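Local coordinates for SxtG (Microseira wollei, PDB 6U1R), which probably transfers an amidino group, as an amidinotransferase of the saxitoxin biosynthetic pathway, at residues 181-186 with 211-216. Residues are numbered along the deposited sequence; the frame is centred on the assembly and turned at random.
Sequences PKPQLF and EPTFDA
Pro183 and Glu211 mark the nearest approach of two irregular backbones, 6.8 Å between their CA atoms, both within the long loop joining strands 176-179 and 219-222. Glu211 spans the gap: with chi1 at 72°, CG lies between the backbone N and carbonyl carbon, and the chain then runs extended to present its carboxylate to two successive amides. Gln184 N donates to Glu211 OE1 (2.8 Å) from the syn side, 28° out of the carboxylate plane, while Leu185 N meets the syn lone pair of Glu211 OE2 at 2.8 Å. Water 2 also donates to Glu211 OE1 and to Gln184 OE1, linking the two side chains, whose amide and carboxylate planes are turned 71° apart. Pro183 CB rests 3.5 Å from Glu211 CD, and the methyl Thr213 CG2 reaches Pro183 CB (4.1 Å) and Leu185 CD2. Thr213 OG1 hydrogen-bonds to Val233 O. Water 1 bridges Pro181 O and Pro212 O. Nearby, Asp215 OD2 hydrogen-bonds to His264 NE2, both predicted active-site residues. Lys168 of the second subunit packs against Glu211. The buried carboxylate thus illustrates how main-chain N-H groups and water can satisfy an acid without regular secondary structure, the two backbone hydrogen bonds probably stabilising negative charge and restricting its rotation.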
ATOM      1  N   PRO A 181       1.231   1.463  -3.405  1.00 13.55           N
ATOM      2  CA  PRO A 181      -0.172   1.276  -3.805  1.00 14.17           C
ATOM      3  C   PRO A 181      -0.406  -0.139  -4.324  1.00 13.76           C
ATOM      4  O   PRO A 181       0.395  -0.690  -5.087  1.00 14.19           O
ATOM      5  CB  PRO A 181      -0.380   2.346  -4.888  1.00 15.64           C
ATOM      6  CG  PRO A 181       0.664   3.437  -4.535  1.00 17.40           C
ATOM      7  CD  PRO A 181       1.840   2.653  -4.042  1.00 15.13           C
ATOM      8  N   LYS A 182      -1.495  -0.760  -3.865  1.00 14.44           N
ATOM      9  CA  LYS A 182      -1.737  -2.154  -4.202  1.00 15.84           C
ATOM     10  C   LYS A 182      -2.111  -2.235  -5.677  1.00 14.70           C
ATOM     11  O   LYS A 182      -3.064  -1.566  -6.092  1.00 15.53           O
ATOM     12  CB  LYS A 182      -2.859  -2.754  -3.331  1.00 18.35           C
ATOM     13  CG  LYS A 182      -2.885  -4.267  -3.382  1.00 20.58           C
ATOM     14  CD  LYS A 182      -3.558  -4.854  -2.162  1.00 23.59           C
ATOM     15  CE  LYS A 182      -3.112  -6.270  -1.936  1.00 20.42           C
ATOM     16  NZ  LYS A 182      -1.692  -6.339  -1.512  1.00 21.59           N
ATOM     17  N   PRO A 183      -1.406  -3.011  -6.497  1.00 13.42           N
ATOM     18  CA  PRO A 183      -1.665  -2.972  -7.943  1.00 13.73           C
ATOM     19  C   PRO A 183      -2.989  -3.630  -8.294  1.00 13.58           C
ATOM     20  O   PRO A 183      -3.506  -4.487  -7.575  1.00 14.09           O
ATOM     21  CB  PRO A 183      -0.475  -3.738  -8.542  1.00 12.93           C
ATOM     22  CG  PRO A 183      -0.051  -4.690  -7.446  1.00 13.08           C
ATOM     23  CD  PRO A 183      -0.258  -3.884  -6.173  1.00 12.90           C
ATOM     24  N   GLN A 184      -3.527  -3.216  -9.445  1.00 13.66           N
ATOM     25  CA  GLN A 184      -4.777  -3.759  -9.964  1.00 13.97           C
ATOM     26  C   GLN A 184      -4.580  -5.151 -10.556  1.00 12.94           C
ATOM     27  O   GLN A 184      -5.480  -5.997 -10.466  1.00 13.73           O
ATOM     28  CB  GLN A 184      -5.354  -2.822 -11.036  1.00 14.80           C
ATOM     29  CG  GLN A 184      -5.719  -1.436 -10.529  1.00 14.55           C
ATOM     30  CD  GLN A 184      -6.429  -0.583 -11.575  1.00 15.65           C
ATOM     31  OE1 GLN A 184      -5.825  -0.126 -12.556  1.00 15.44           O
ATOM     32  NE2 GLN A 184      -7.717  -0.385 -11.386  1.00 16.51           N
ATOM     33  N   LEU A 185      -3.434  -5.367 -11.205  1.00 12.60           N
ATOM     34  CA  LEU A 185      -3.063  -6.631 -11.819  1.00 12.70           C
ATOM     35  C   LEU A 185      -4.075  -7.041 -12.890  1.00 14.28           C
ATOM     36  O   LEU A 185      -4.400  -8.220 -13.047  1.00 13.63           O
ATOM     37  CB  LEU A 185      -2.870  -7.725 -10.765  1.00 13.11           C
ATOM     38  CG  LEU A 185      -1.850  -7.375  -9.661  1.00 13.15           C
ATOM     39  CD1 LEU A 185      -1.590  -8.575  -8.720  1.00 13.21           C
ATOM     40  CD2 LEU A 185      -0.546  -6.897 -10.274  1.00 14.80           C
ATOM     41  N   PHE A 186      -4.532  -6.052 -13.662  1.00 13.82           N
ATOM     42  CA  PHE A 186      -5.256  -6.330 -14.893  1.00 16.24           C
ATOM     43  C   PHE A 186      -4.383  -7.116 -15.875  1.00 17.12           C
ATOM     44  O   PHE A 186      -3.147  -7.141 -15.794  1.00 14.24           O
ATOM     45  CB  PHE A 186      -5.695  -5.020 -15.569  1.00 16.76           C
ATOM     46  CG  PHE A 186      -6.763  -4.241 -14.837  1.00 16.98           C
ATOM     47  CD1 PHE A 186      -7.377  -4.713 -13.682  1.00 16.22           C
ATOM     48  CD2 PHE A 186      -7.165  -3.010 -15.337  1.00 19.13           C
ATOM     49  CE1 PHE A 186      -8.372  -3.970 -13.050  1.00 17.70           C
ATOM     50  CE2 PHE A 186      -8.159  -2.278 -14.713  1.00 20.96           C
ATOM     51  CZ  PHE A 186      -8.764  -2.758 -13.577  1.00 19.03           C
ATOM     52  N   GLU A 211       1.537  -0.617 -14.633  1.00 13.69           N
ATOM     53  CA  GLU A 211       1.466  -0.062 -13.288  1.00 13.82           C
ATOM     54  C   GLU A 211       2.686  -0.502 -12.489  1.00 13.00           C
ATOM     55  O   GLU A 211       3.363  -1.464 -12.860  1.00 12.79           O
ATOM     56  CB  GLU A 211       0.182  -0.493 -12.576  1.00 14.60           C
ATOM     57  CG  GLU A 211       0.200  -1.946 -12.171  1.00 14.59           C
ATOM     58  CD  GLU A 211      -1.157  -2.429 -11.723  1.00 13.69           C
ATOM     59  OE1 GLU A 211      -1.941  -1.631 -11.147  1.00 13.87           O
ATOM     60  OE2 GLU A 211      -1.419  -3.619 -11.969  1.00 14.24           O
ATOM     61  N   PRO A 212       2.978   0.169 -11.369  1.00 12.86           N
ATOM     62  CA  PRO A 212       4.180  -0.176 -10.584  1.00 12.94           C
ATOM     63  C   PRO A 212       4.050  -1.534  -9.905  1.00 12.97           C
ATOM     64  O   PRO A 212       3.117  -1.748  -9.127  1.00 12.10           O
ATOM     65  CB  PRO A 212       4.261   0.949  -9.545  1.00 14.09           C
ATOM     66  CG  PRO A 212       3.402   2.045 -10.035  1.00 15.31           C
ATOM     67  CD  PRO A 212       2.369   1.441 -10.936  1.00 14.00           C
ATOM     68  N   THR A 213       5.012  -2.434 -10.158  1.00 12.05           N
ATOM     69  CA  THR A 213       5.121  -3.695  -9.428  1.00 11.39           C
ATOM     70  C   THR A 213       6.585  -3.990  -9.126  1.00 13.04           C
ATOM     71  O   THR A 213       7.481  -3.711  -9.940  1.00 11.66           O
ATOM     72  CB  THR A 213       4.503  -4.919 -10.174  1.00 11.90           C
ATOM     73  OG1 THR A 213       5.120  -5.119 -11.455  1.00 15.20           O
ATOM     74  CG2 THR A 213       3.009  -4.752 -10.353  1.00 13.07           C
ATOM     75  N   PHE A 214       6.821  -4.525  -7.933  1.00 12.63           N
ATOM     76  CA  PHE A 214       8.119  -5.114  -7.624  1.00 11.86           C
ATOM     77  C   PHE A 214       7.973  -6.099  -6.474  1.00 13.84           C
ATOM     78  O   PHE A 214       7.058  -5.994  -5.647  1.00 12.68           O
ATOM     79  CB  PHE A 214       9.186  -4.045  -7.292  1.00 11.77           C
ATOM     80  CG  PHE A 214       8.962  -3.285  -6.001  1.00 13.05           C
ATOM     81  CD1 PHE A 214       9.390  -3.815  -4.786  1.00 12.32           C
ATOM     82  CD2 PHE A 214       8.363  -2.031  -6.002  1.00 13.41           C
ATOM     83  CE1 PHE A 214       9.210  -3.118  -3.613  1.00 14.12           C
ATOM     84  CE2 PHE A 214       8.186  -1.318  -4.817  1.00 14.05           C
ATOM     85  CZ  PHE A 214       8.608  -1.857  -3.627  1.00 14.40           C
ATOM     86  N   ASP A 215       8.882  -7.076  -6.461  1.00 12.37           N
ATOM     87  CA  ASP A 215       9.114  -7.938  -5.312  1.00 12.41           C
ATOM     88  C   ASP A 215      10.319  -7.401  -4.547  1.00 13.42           C
ATOM     89  O   ASP A 215      11.324  -6.995  -5.149  1.00 11.06           O
ATOM     90  CB  ASP A 215       9.414  -9.378  -5.737  1.00 12.22           C
ATOM     91  CG  ASP A 215       8.172 -10.171  -6.124  1.00 13.44           C
ATOM     92  OD1 ASP A 215       7.122  -9.563  -6.406  1.00 12.29           O
ATOM     93  OD2 ASP A 215       8.264 -11.416  -6.154  1.00 14.39           O
ATOM     94  N   ALA A 216      10.244  -7.447  -3.220  1.00 12.52           N
ATOM     95  CA  ALA A 216      11.330  -6.883  -2.430  1.00 12.52           C
ATOM     96  C   ALA A 216      12.633  -7.636  -2.665  1.00 13.01           C
ATOM     97  O   ALA A 216      13.720  -7.053  -2.581  1.00 13.22           O
ATOM     98  CB  ALA A 216      10.945  -6.901  -0.950  1.00 13.15           C
TER
HETATM   99  O   HOH W   1       0.971  -0.410  -7.890  1.00 16.12           O
HETATM  100  O   HOH W   2      -3.178   0.508 -12.434  1.00 15.75           O